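PDB 7KS4: phage terminase large subunit from Thermus phage P7426, which probably acts as an ATP-driven motor that moves viral DNA into empty capsids and as the nuclease that cuts the genome, this chain being its ATPase domain. Local coordinates for residues Y75-A78 with E79-F82; R234-Y237 with M238-L242; Y243-D246 with L247-R250. One frame throughout, in Å; residues are numbered along the deposited sequence.

Contact 1: Y75-A78 with E79-F82; sequences YDQA and EIIF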
ATOM      1  N   TYR A  75     -12.287  -9.276  -0.651  1.00 60.38           N
ATOM      2  CA  TYR A  75     -11.221 -10.228  -0.356  1.00 62.00           C
ATOM      3  C   TYR A  75     -10.433 -10.583  -1.610  1.00 60.85           C
ATOM      4  O   TYR A  75      -9.206 -10.728  -1.556  1.00 59.37           O
ATOM      5  CB  TYR A  75     -11.795 -11.489   0.294  1.00 68.61           C
ATOM      6  CG  TYR A  75     -11.851 -11.403   1.801  1.00 69.31           C
ATOM      7  CD1 TYR A  75     -10.691 -11.209   2.543  1.00 66.20           C
ATOM      8  CD2 TYR A  75     -13.055 -11.517   2.487  1.00 72.83           C
ATOM      9  CE1 TYR A  75     -10.724 -11.125   3.918  1.00 65.37           C
ATOM     10  CE2 TYR A  75     -13.094 -11.434   3.870  1.00 71.84           C
ATOM     11  CZ  TYR A  75     -11.923 -11.238   4.578  1.00 67.72           C
ATOM     12  OH  TYR A  75     -11.939 -11.153   5.951  1.00 66.75           O
ATOM     13  N   ASP A  76     -11.114 -10.720  -2.749  1.00 59.80           N
ATOM     14  CA  ASP A  76     -10.412 -11.013  -3.996  1.00 58.61           C
ATOM     15  C   ASP A  76      -9.425  -9.904  -4.341  1.00 53.81           C
ATOM     16  O   ASP A  76      -8.344 -10.169  -4.883  1.00 49.61           O
ATOM     17  CB  ASP A  76     -11.416 -11.213  -5.132  1.00 64.45           C
ATOM     18  CG  ASP A  76     -12.238 -12.478  -4.970  1.00 71.05           C
ATOM     19  OD1 ASP A  76     -11.690 -13.497  -4.497  1.00 71.64           O
ATOM     20  OD2 ASP A  76     -13.436 -12.453  -5.318  1.00 76.02           O
ATOM     21  N   GLN A  77      -9.779  -8.654  -4.040  1.00 56.50           N
ATOM     22  CA  GLN A  77      -8.845  -7.557  -4.273  1.00 54.43           C
ATOM     23  C   GLN A  77      -7.712  -7.577  -3.253  1.00 48.68           C
ATOM     24  O   GLN A  77      -6.551  -7.343  -3.606  1.00 46.58           O
ATOM     25  CB  GLN A  77      -9.581  -6.218  -4.232  1.00 54.84           C
ATOM     26  CG  GLN A  77      -8.709  -5.020  -4.601  1.00 52.71           C
ATOM     27  CD  GLN A  77      -8.196  -5.083  -6.028  1.00 54.43           C
ATOM     28  OE1 GLN A  77      -8.840  -5.663  -6.906  1.00 58.11           O
ATOM     29  NE2 GLN A  77      -7.031  -4.482  -6.269  1.00 51.87           N
ATOM     30  N   ALA A  78      -8.025  -7.854  -1.986  1.00 42.39           N
ATOM     31  CA  ALA A  78      -6.983  -7.907  -0.968  1.00 39.72           C
ATOM     32  C   ALA A  78      -5.999  -9.036  -1.236  1.00 40.67           C
ATOM     33  O   ALA A  78      -4.821  -8.921  -0.878  1.00 37.55           O
ATOM     34  CB  ALA A  78      -7.609  -8.073   0.413  1.00 39.78           C
ATOM     35  N   GLU A  79      -6.464 -10.126  -1.855  1.00 46.99           N
ATOM     36  CA  GLU A  79      -5.597 -11.259  -2.164  1.00 49.58           C
ATOM     37  C   GLU A  79      -4.457 -10.877  -3.093  1.00 46.17           C
ATOM     38  O   GLU A  79      -3.435 -11.570  -3.117  1.00 44.21           O
ATOM     39  CB  GLU A  79      -6.403 -12.392  -2.806  1.00 58.67           C
ATOM     40  CG  GLU A  79      -7.272 -13.181  -1.839  1.00 65.37           C
ATOM     41  CD  GLU A  79      -8.267 -14.089  -2.550  1.00 74.03           C
ATOM     42  OE1 GLU A  79      -8.013 -14.459  -3.719  1.00 76.60           O
ATOM     43  OE2 GLU A  79      -9.306 -14.427  -1.940  1.00 78.46           O
ATOM     44  N   ILE A  80      -4.609  -9.802  -3.866  1.00 47.92           N
ATOM     45  CA  ILE A  80      -3.573  -9.434  -4.826  1.00 46.65           C
ATOM     46  C   ILE A  80      -2.297  -9.051  -4.091  1.00 43.15           C
ATOM     47  O   ILE A  80      -1.250  -9.687  -4.255  1.00 42.32           O
ATOM     48  CB  ILE A  80      -4.060  -8.301  -5.744  1.00 45.20           C
ATOM     49  CG1 ILE A  80      -5.267  -8.775  -6.556  1.00 49.55           C
ATOM     50  CG2 ILE A  80      -2.938  -7.851  -6.683  1.00 44.21           C
ATOM     51  CD1 ILE A  80      -5.936  -7.685  -7.352  1.00 51.38           C
ATOM     52  N   ILE A  81      -2.364  -8.008  -3.264  1.00 36.99           N
ATOM     53  CA  ILE A  81      -1.176  -7.601  -2.522  1.00 37.21           C
ATOM     54  C   ILE A  81      -0.769  -8.691  -1.539  1.00 36.90           C
ATOM     55  O   ILE A  81       0.419  -9.008  -1.407  1.00 35.23           O
ATOM     56  CB  ILE A  81      -1.417  -6.251  -1.823  1.00 35.63           C
ATOM     57  CG1 ILE A  81      -1.499  -5.140  -2.872  1.00 37.83           C
ATOM     58  CG2 ILE A  81      -0.308  -5.949  -0.811  1.00 35.70           C
ATOM     59  CD1 ILE A  81      -1.908  -3.783  -2.313  1.00 36.36           C
ATOM     60  N   PHE A  82      -1.738  -9.290  -0.843  1.00 37.10           N
ATOM     61  CA  PHE A  82      -1.407 -10.343   0.111  1.00 37.74           C
ATOM     62  C   PHE A  82      -0.617 -11.460  -0.556  1.00 38.68           C
ATOM     63  O   PHE A  82       0.402 -11.915  -0.026  1.00 38.63           O
ATOM     64  CB  PHE A  82      -2.668 -10.908   0.761  1.00 38.01           C
ATOM     65  CG  PHE A  82      -2.376 -11.939   1.816  1.00 38.07           C
ATOM     66  CD1 PHE A  82      -2.396 -13.293   1.508  1.00 40.06           C
ATOM     67  CD2 PHE A  82      -2.043 -11.555   3.102  1.00 36.06           C
ATOM     68  CE1 PHE A  82      -2.110 -14.245   2.474  1.00 39.23           C
ATOM     69  CE2 PHE A  82      -1.759 -12.501   4.072  1.00 36.18           C
ATOM     70  CZ  PHE A  82      -1.791 -13.846   3.756  1.00 37.56           C
TER
HETATM   71  O   HOH W   1      -7.873 -12.485  -5.946  1.00 47.70           O
HETATM   72  O   HOH W   2      -4.446  -5.846  -2.941  1.00 36.77           O
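Glu79 folds back over the first turn of helix 75-92, along the carbonyl of Tyr75 and beside Asp76. Its CB rests 3.5 Å from Tyr75 O, the same oxygen that accepts the backbone bond from Glu79 N. With CG next to its own backbone N (chi1 -75°), the chain turns toward the start of the helix, and CG comes within 3.1 Å of Tyr75 O. Beyond CG the chain is extended, carrying CD past that carbonyl to the neighbourhood of Asp76. There Glu79 OE2 lies 3.6 Å from Asp76 OD1, with the two carboxylates nearly perpendicular, 89° between their planes. A water donates to Asp76 O and, at 3.0 Å, to Glu79 OE1, linking the glutamate's other oxygen to the backbone. Asp76 suits the opening turn, and with Glu79 pointed back the same way, the helix's amino end may partly offset the closeness of these like charges.

Around the helix, Ile80 CD1 packs against the amide of Gln77, 3.6 Å from NE2. That NE2 is bound to Asp154 OD2, so the isoleucine methyl backs an amide already engaged. Small Ala78, by contrast, lets the helix lie close on strand 67-72. Asp154, of the predicted Walker B motif, binds magnesium in another structure of this protein; helix 75-92 therefore flanks the nucleotide site of a P-loop ATPase of the ASCE class.

Contact 2: R234-Y237 with M238-L242; sequences REWY and MERRL. With SO4 (sulfate ion), chain H.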
ATOM      1  N   ARG A 234       1.019   5.845 -23.903  1.00 36.62           N
ATOM      2  CA  ARG A 234       0.122   6.994 -23.869  1.00 36.47           C
ATOM      3  C   ARG A 234      -0.847   6.965 -25.044  1.00 36.06           C
ATOM      4  O   ARG A 234      -2.055   7.164 -24.872  1.00 35.26           O
ATOM      5  CB  ARG A 234       0.924   8.295 -23.869  1.00 38.68           C
ATOM      6  CG  ARG A 234       0.068   9.517 -23.605  1.00 40.35           C
ATOM      7  CD  ARG A 234       0.862  10.814 -23.656  1.00 43.90           C
ATOM      8  NE  ARG A 234       0.109  11.906 -23.050  1.00 46.72           N
ATOM      9  CZ  ARG A 234      -0.846  12.597 -23.665  1.00 48.92           C
ATOM     10  NH1 ARG A 234      -1.180  12.326 -24.925  1.00 50.49           N
ATOM     11  NH2 ARG A 234      -1.475  13.567 -23.014  1.00 50.48           N
ATOM     12  N   GLU A 235      -0.336   6.726 -26.256  1.00 36.46           N
ATOM     13  CA  GLU A 235      -1.216   6.755 -27.422  1.00 36.57           C
ATOM     14  C   GLU A 235      -2.272   5.658 -27.334  1.00 36.55           C
ATOM     15  O   GLU A 235      -3.444   5.888 -27.660  1.00 36.36           O
ATOM     16  CB  GLU A 235      -0.410   6.628 -28.714  1.00 37.48           C
ATOM     17  CG  GLU A 235      -1.263   6.716 -29.991  1.00 37.69           C
ATOM     18  CD  GLU A 235      -1.958   8.067 -30.190  1.00 37.38           C
ATOM     19  OE1 GLU A 235      -1.491   9.079 -29.632  1.00 38.18           O
ATOM     20  OE2 GLU A 235      -2.976   8.119 -30.923  1.00 37.92           O
ATOM     21  N   TRP A 236      -1.891   4.466 -26.874  1.00 36.99           N
ATOM     22  CA  TRP A 236      -2.880   3.407 -26.716  1.00 39.41           C
ATOM     23  C   TRP A 236      -3.964   3.817 -25.722  1.00 38.94           C
ATOM     24  O   TRP A 236      -5.158   3.639 -25.989  1.00 37.78           O
ATOM     25  CB  TRP A 236      -2.210   2.105 -26.280  1.00 43.38           C
ATOM     26  CG  TRP A 236      -3.203   1.009 -26.039  1.00 45.85           C
ATOM     27  CD1 TRP A 236      -3.826   0.239 -26.985  1.00 47.35           C
ATOM     28  CD2 TRP A 236      -3.706   0.571 -24.774  1.00 46.80           C
ATOM     29  NE1 TRP A 236      -4.683  -0.653 -26.381  1.00 47.23           N
ATOM     30  CE2 TRP A 236      -4.626  -0.470 -25.026  1.00 48.04           C
ATOM     31  CE3 TRP A 236      -3.466   0.954 -23.450  1.00 47.56           C
ATOM     32  CZ2 TRP A 236      -5.298  -1.134 -24.002  1.00 48.99           C
ATOM     33  CZ3 TRP A 236      -4.143   0.296 -22.436  1.00 48.28           C
ATOM     34  CH2 TRP A 236      -5.040  -0.742 -22.719  1.00 48.77           C
ATOM     35  N   TYR A 237      -3.572   4.387 -24.574  1.00 37.95           N
ATOM     36  CA  TYR A 237      -4.560   4.885 -23.614  1.00 38.87           C
ATOM     37  C   TYR A 237      -5.499   5.889 -24.267  1.00 39.07           C
ATOM     38  O   TYR A 237      -6.723   5.816 -24.103  1.00 39.26           O
ATOM     39  CB  TYR A 237      -3.876   5.549 -22.416  1.00 39.37           C
ATOM     40  CG  TYR A 237      -3.080   4.635 -21.527  1.00 39.97           C
ATOM     41  CD1 TYR A 237      -3.614   3.450 -21.054  1.00 40.95           C
ATOM     42  CD2 TYR A 237      -1.784   4.967 -21.153  1.00 40.81           C
ATOM     43  CE1 TYR A 237      -2.872   2.613 -20.232  1.00 42.68           C
ATOM     44  CE2 TYR A 237      -1.041   4.139 -20.338  1.00 41.31           C
ATOM     45  CZ  TYR A 237      -1.587   2.968 -19.883  1.00 42.52           C
ATOM     46  OH  TYR A 237      -0.841   2.147 -19.066  1.00 45.02           O
ATOM     47  N   MET A 238      -4.938   6.857 -24.990  1.00 37.41           N
ATOM     48  CA  MET A 238      -5.761   7.892 -25.603  1.00 38.72           C
ATOM     49  C   MET A 238      -6.727   7.293 -26.617  1.00 37.73           C
ATOM     50  O   MET A 238      -7.881   7.725 -26.719  1.00 38.47           O
ATOM     51  CB  MET A 238      -4.866   8.948 -26.259  1.00 40.34           C
ATOM     52  CG  MET A 238      -4.023   9.763 -25.270  1.00 42.76           C
ATOM     53  SD  MET A 238      -5.057  10.594 -24.033  1.00 45.14           S
ATOM     54  CE  MET A 238      -3.852  11.429 -23.004  1.00 45.35           C
ATOM     55  N   GLU A 239      -6.280   6.285 -27.367  1.00 35.84           N
ATOM     56  CA  GLU A 239      -7.115   5.721 -28.418  1.00 33.93           C
ATOM     57  C   GLU A 239      -8.222   4.833 -27.860  1.00 32.84           C
ATOM     58  O   GLU A 239      -9.188   4.545 -28.578  1.00 32.12           O
ATOM     59  CB  GLU A 239      -6.233   4.961 -29.413  1.00 33.35           C
ATOM     60  CG  GLU A 239      -5.322   5.895 -30.198  1.00 33.35           C
ATOM     61  CD  GLU A 239      -4.499   5.201 -31.273  1.00 33.29           C
ATOM     62  OE1 GLU A 239      -4.800   4.032 -31.613  1.00 32.80           O
ATOM     63  OE2 GLU A 239      -3.554   5.842 -31.781  1.00 33.90           O
ATOM     64  N   ARG A 240      -8.127   4.426 -26.592  1.00 35.54           N
ATOM     65  CA  ARG A 240      -9.237   3.731 -25.946  1.00 38.00           C
ATOM     66  C   ARG A 240     -10.434   4.637 -25.697  1.00 37.10           C
ATOM     67  O   ARG A 240     -11.532   4.132 -25.448  1.00 37.10           O
ATOM     68  CB  ARG A 240      -8.817   3.141 -24.604  1.00 40.59           C
ATOM     69  CG  ARG A 240      -7.768   2.074 -24.675  1.00 42.88           C
ATOM     70  CD  ARG A 240      -7.706   1.303 -23.366  1.00 46.62           C
ATOM     71  NE  ARG A 240      -8.876   0.446 -23.160  1.00 50.29           N
ATOM     72  CZ  ARG A 240      -8.968  -0.505 -22.232  1.00 53.12           C
ATOM     73  NH1 ARG A 240      -7.958  -0.742 -21.409  1.00 55.33           N
ATOM     74  NH2 ARG A 240     -10.079  -1.226 -22.128  1.00 53.99           N
ATOM     75  N   ARG A 241     -10.253   5.954 -25.725  1.00 35.05           N
ATOM     76  CA  ARG A 241     -11.385   6.837 -25.474  1.00 36.85           C
ATOM     77  C   ARG A 241     -12.498   6.662 -26.497  1.00 37.94           C
ATOM     78  O   ARG A 241     -13.608   7.158 -26.263  1.00 37.16           O
ATOM     79  CB  ARG A 241     -10.911   8.289 -25.446  1.00 37.38           C
ATOM     80  CG  ARG A 241      -9.964   8.582 -24.289  1.00 38.17           C
ATOM     81  CD  ARG A 241      -9.479  10.015 -24.318  1.00 41.08           C
ATOM     82  NE  ARG A 241      -8.638  10.286 -25.482  1.00 42.66           N
ATOM     83  CZ  ARG A 241      -8.168  11.490 -25.806  1.00 45.03           C
ATOM     84  NH1 ARG A 241      -8.451  12.543 -25.050  1.00 47.04           N
ATOM     85  NH2 ARG A 241      -7.413  11.644 -26.883  1.00 44.91           N
ATOM     86  N   LEU A 242     -12.236   5.968 -27.612  1.00 42.05           N
ATOM     87  CA  LEU A 242     -13.294   5.669 -28.572  1.00 45.10           C
ATOM     88  C   LEU A 242     -14.407   4.847 -27.947  1.00 44.40           C
ATOM     89  O   LEU A 242     -15.573   4.997 -28.328  1.00 47.40           O
ATOM     90  CB  LEU A 242     -12.742   4.909 -29.782  1.00 46.01           C
ATOM     91  CG  LEU A 242     -11.936   5.646 -30.853  1.00 48.12           C
ATOM     92  CD1 LEU A 242     -11.897   4.800 -32.124  1.00 48.33           C
ATOM     93  CD2 LEU A 242     -12.486   7.027 -31.167  1.00 49.80           C
TER
HETATM   94  S   SO4 H 307      -8.597  -3.233 -18.606  0.53 46.92           S
HETATM   95  O1  SO4 H 307      -8.884  -3.644 -19.979  0.53 47.05           O
HETATM   96  O2  SO4 H 307      -7.541  -4.074 -18.055  0.53 45.82           O
HETATM   97  O3  SO4 H 307      -9.810  -3.379 -17.804  0.53 46.91           O
HETATM   98  O4  SO4 H 307      -8.154  -1.840 -18.576  0.53 46.78           O
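Met238 CE sits over one face of the Arg234 guanidinium, 3.3 Å from its CZ, a close contact near the solvent side of helix 234-239. Arg234 is extended from CG to NE, reaching along the helix to the methionine, whose own chain bends at chi2 (-57°) to bring the methyl back across the flat group. Met238 SD lies over the centre of the Arg241 guanidinium, 3.7 Å above its plane. Arg241 is held there at its edge: NE gives a hydrogen bond of 2.9 Å to a lone pair of Met238 O, an oxygen that also accepts Arg241 N. A flexible, polarisable thioether suits a place between two such cations.

A second close fit toward solvent joins Trp236 and Arg240, which run side by side. Arg240 CD stands over the six-membered ring, 3.6 Å from its centroid, in a CH-pi contact. The guanidinium beyond is turned 47° from the indole plane and sends NH1 to sulfate O4 at 3.0 Å; two longer, weak bonds reach sulfate O1. The sulfate probably came from the crystallisation liquor.

Also exposed, Glu235 and Glu239 bring their OE2 atoms to 2.5 Å, so close that one acid group probably holds a proton, and their carboxylates are twisted 75° apart.

The tight side belongs to Tyr237, the one buried residue here, which packs on Ser226 and Trp227 of helix 226-229 and meets the ring of Tyr253. Trp227 also takes a cation-pi contact from Arg234, while Arg241 makes one with Phe249. The short helix, which follows edge strand 219-224 in the chain, thus packs against helices 226-229 and 246-252, whose Trp227 and Phe249 also meet.

Contact 3: Y243-D246 with L247-R250; sequences YIPD and LEFR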
ATOM      1  N   TYR A 243     -14.075   3.958 -27.009  1.00 38.98           N
ATOM      2  CA  TYR A 243     -15.063   3.037 -26.469  1.00 37.75           C
ATOM      3  C   TYR A 243     -15.115   3.027 -24.947  1.00 38.64           C
ATOM      4  O   TYR A 243     -15.868   2.231 -24.376  1.00 39.11           O
ATOM      5  CB  TYR A 243     -14.813   1.616 -26.995  1.00 36.30           C
ATOM      6  CG  TYR A 243     -13.476   0.999 -26.637  1.00 36.12           C
ATOM      7  CD1 TYR A 243     -13.332   0.232 -25.489  1.00 37.00           C
ATOM      8  CD2 TYR A 243     -12.369   1.149 -27.469  1.00 36.00           C
ATOM      9  CE1 TYR A 243     -12.123  -0.348 -25.162  1.00 36.73           C
ATOM     10  CE2 TYR A 243     -11.157   0.570 -27.153  1.00 35.85           C
ATOM     11  CZ  TYR A 243     -11.039  -0.180 -25.995  1.00 36.45           C
ATOM     12  OH  TYR A 243      -9.837  -0.768 -25.656  1.00 37.23           O
ATOM     13  N   ILE A 244     -14.365   3.891 -24.279  1.00 39.66           N
ATOM     14  CA  ILE A 244     -14.381   4.003 -22.822  1.00 39.96           C
ATOM     15  C   ILE A 244     -15.014   5.340 -22.464  1.00 38.83           C
ATOM     16  O   ILE A 244     -14.602   6.370 -23.013  1.00 38.59           O
ATOM     17  CB  ILE A 244     -12.960   3.891 -22.231  1.00 41.79           C
ATOM     18  CG1 ILE A 244     -12.506   2.427 -22.266  1.00 43.32           C
ATOM     19  CG2 ILE A 244     -12.899   4.457 -20.815  1.00 42.55           C
ATOM     20  CD1 ILE A 244     -11.127   2.173 -21.691  1.00 45.99           C
ATOM     21  N   PRO A 245     -15.998   5.381 -21.559  1.00 56.24           N
ATOM     22  CA  PRO A 245     -16.583   6.674 -21.180  1.00 58.13           C
ATOM     23  C   PRO A 245     -15.511   7.646 -20.712  1.00 55.86           C
ATOM     24  O   PRO A 245     -14.489   7.252 -20.147  1.00 52.00           O
ATOM     25  CB  PRO A 245     -17.555   6.317 -20.046  1.00 59.67           C
ATOM     26  CG  PRO A 245     -17.177   4.946 -19.601  1.00 57.93           C
ATOM     27  CD  PRO A 245     -16.585   4.267 -20.792  1.00 55.94           C
ATOM     28  N   ASP A 246     -15.759   8.937 -20.945  1.00 57.64           N
ATOM     29  CA  ASP A 246     -14.752   9.943 -20.618  1.00 56.97           C
ATOM     30  C   ASP A 246     -14.398   9.929 -19.136  1.00 52.97           C
ATOM     31  O   ASP A 246     -13.224  10.072 -18.775  1.00 48.14           O
ATOM     32  CB  ASP A 246     -15.234  11.333 -21.023  1.00 62.11           C
ATOM     33  CG  ASP A 246     -14.139  12.377 -20.911  1.00 61.80           C
ATOM     34  OD1 ASP A 246     -12.989  12.085 -21.301  1.00 59.65           O
ATOM     35  OD2 ASP A 246     -14.420  13.490 -20.418  1.00 65.04           O
ATOM     36  N   LEU A 247     -15.393   9.782 -18.256  1.00 57.26           N
ATOM     37  CA  LEU A 247     -15.099   9.814 -16.824  1.00 55.86           C
ATOM     38  C   LEU A 247     -14.226   8.637 -16.422  1.00 51.27           C
ATOM     39  O   LEU A 247     -13.266   8.796 -15.658  1.00 45.68           O
ATOM     40  CB  LEU A 247     -16.387   9.817 -15.996  1.00 63.16           C
ATOM     41  CG  LEU A 247     -16.163   9.976 -14.479  1.00 65.48           C
ATOM     42  CD1 LEU A 247     -17.317  10.737 -13.834  1.00 72.14           C
ATOM     43  CD2 LEU A 247     -15.965   8.639 -13.747  1.00 64.18           C
ATOM     44  N   GLU A 248     -14.567   7.436 -16.892  1.00 59.67           N
ATOM     45  CA  GLU A 248     -13.750   6.269 -16.580  1.00 59.99           C
ATOM     46  C   GLU A 248     -12.315   6.477 -17.037  1.00 55.50           C
ATOM     47  O   GLU A 248     -11.371   6.125 -16.320  1.00 53.54           O
ATOM     48  CB  GLU A 248     -14.351   5.019 -17.226  1.00 63.18           C
ATOM     49  CG  GLU A 248     -13.556   3.743 -16.979  1.00 64.67           C
ATOM     50  CD  GLU A 248     -14.143   2.541 -17.696  1.00 68.67           C
ATOM     51  OE1 GLU A 248     -15.377   2.514 -17.898  1.00 72.51           O
ATOM     52  OE2 GLU A 248     -13.369   1.628 -18.063  1.00 68.95           O
ATOM     53  N   PHE A 249     -12.127   7.050 -18.230  1.00 52.19           N
ATOM     54  CA  PHE A 249     -10.777   7.265 -18.739  1.00 49.32           C
ATOM     55  C   PHE A 249     -10.013   8.251 -17.866  1.00 45.88           C
ATOM     56  O   PHE A 249      -8.869   7.992 -17.470  1.00 44.55           O
ATOM     57  CB  PHE A 249     -10.822   7.765 -20.183  1.00 51.58           C
ATOM     58  CG  PHE A 249      -9.491   8.236 -20.685  1.00 49.02           C
ATOM     59  CD1 PHE A 249      -8.626   7.361 -21.317  1.00 48.66           C
ATOM     60  CD2 PHE A 249      -9.090   9.547 -20.490  1.00 47.83           C
ATOM     61  CE1 PHE A 249      -7.392   7.794 -21.761  1.00 46.18           C
ATOM     62  CE2 PHE A 249      -7.857   9.980 -20.922  1.00 46.15           C
ATOM     63  CZ  PHE A 249      -7.008   9.103 -21.559  1.00 45.68           C
ATOM     64  N   ARG A 250     -10.625   9.400 -17.562  1.00 41.32           N
ATOM     65  CA  ARG A 250      -9.943  10.410 -16.762  1.00 39.84           C
ATOM     66  C   ARG A 250      -9.587   9.888 -15.375  1.00 37.45           C
ATOM     67  O   ARG A 250      -8.571  10.304 -14.800  1.00 36.85           O
ATOM     68  CB  ARG A 250     -10.813  11.664 -16.648  1.00 44.48           C
ATOM     69  CG  ARG A 250     -10.974  12.443 -17.947  1.00 50.32           C
ATOM     70  CD  ARG A 250     -11.814  13.700 -17.744  1.00 55.44           C
ATOM     71  NE  ARG A 250     -11.873  14.503 -18.963  1.00 60.75           N
ATOM     72  CZ  ARG A 250     -10.980  15.427 -19.309  1.00 59.97           C
ATOM     73  NH1 ARG A 250      -9.943  15.690 -18.522  1.00 57.55           N
ATOM     74  NH2 ARG A 250     -11.127  16.096 -20.446  1.00 62.57           N
TER
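Asp246 and Arg250 meet with their flat groups almost at right angles, 86° between carboxylate and guanidinium planes, across one turn of helix 246-252. The meeting is a single-point salt bridge: Arg250 NE donates to Asp246 OD2 over 3.1 Å, approaching on the syn side but 30° out of the carboxylate plane. Seen from the arginine, OD2 lies at the guanidinium edge, practically in its plane. Asp246 can offer this oxygen because its CG stands anti to the backbone N (chi1 -171°), which swings the carboxylate along the helix toward Arg250. The other end of the guanidinium is engaged as well, for NH1 forms a salt bridge with Glu256. Two acids thus hold the arginine and would fix the rotation of its head. An aspartate in the first turn is also well placed for a probably favourable interaction with the helix dipole.

On another side of the turn, Ile244 and Glu248 cross at about a right angle. The CG2 methyl of Ile244 lies 3.9 Å from Glu248 CD, touching the extended acid chain. Pro245 leans obliquely against the same glutamate, its ring atom CG 3.5 Å from OE1.

Ile244 CG2 also reaches Phe249 CB, at 4.0 Å, while the phenyl ring leads away to the ring of Trp227. Pro245 occupies the N-cap, where its lack of an N-H costs the helix nothing, and its O receives the first backbone bond, from Phe249 N at 3.0 Å. Ile244, just before the N-cap, touching Phe249, the fourth residue after the N-cap, makes the hydrophobic staple of a helix start.

How the contacts relate
Contact 1 comes first along the chain, at the start of helix 75-92, which packs on strand 67-72 inside the mixed sheet of the ATPase domain and borders the magnesium and ADP site. Contacts 2 and 3 follow much later, after edge strand 219-224, on consecutive helices 234-239 and 246-252. Their centres are 10 Å apart and they touch directly: Met238 SD lies 3.5 Å from Phe249 CZ. Contact 1 is remote from both, its centre about 28 Å from that of contact 2 and about 25 Å from that of contact 3. The domain thus joins a nucleotide-binding core to a peripheral helical unit, whose Tyr237 approaches the ADP-binding residue Gln45.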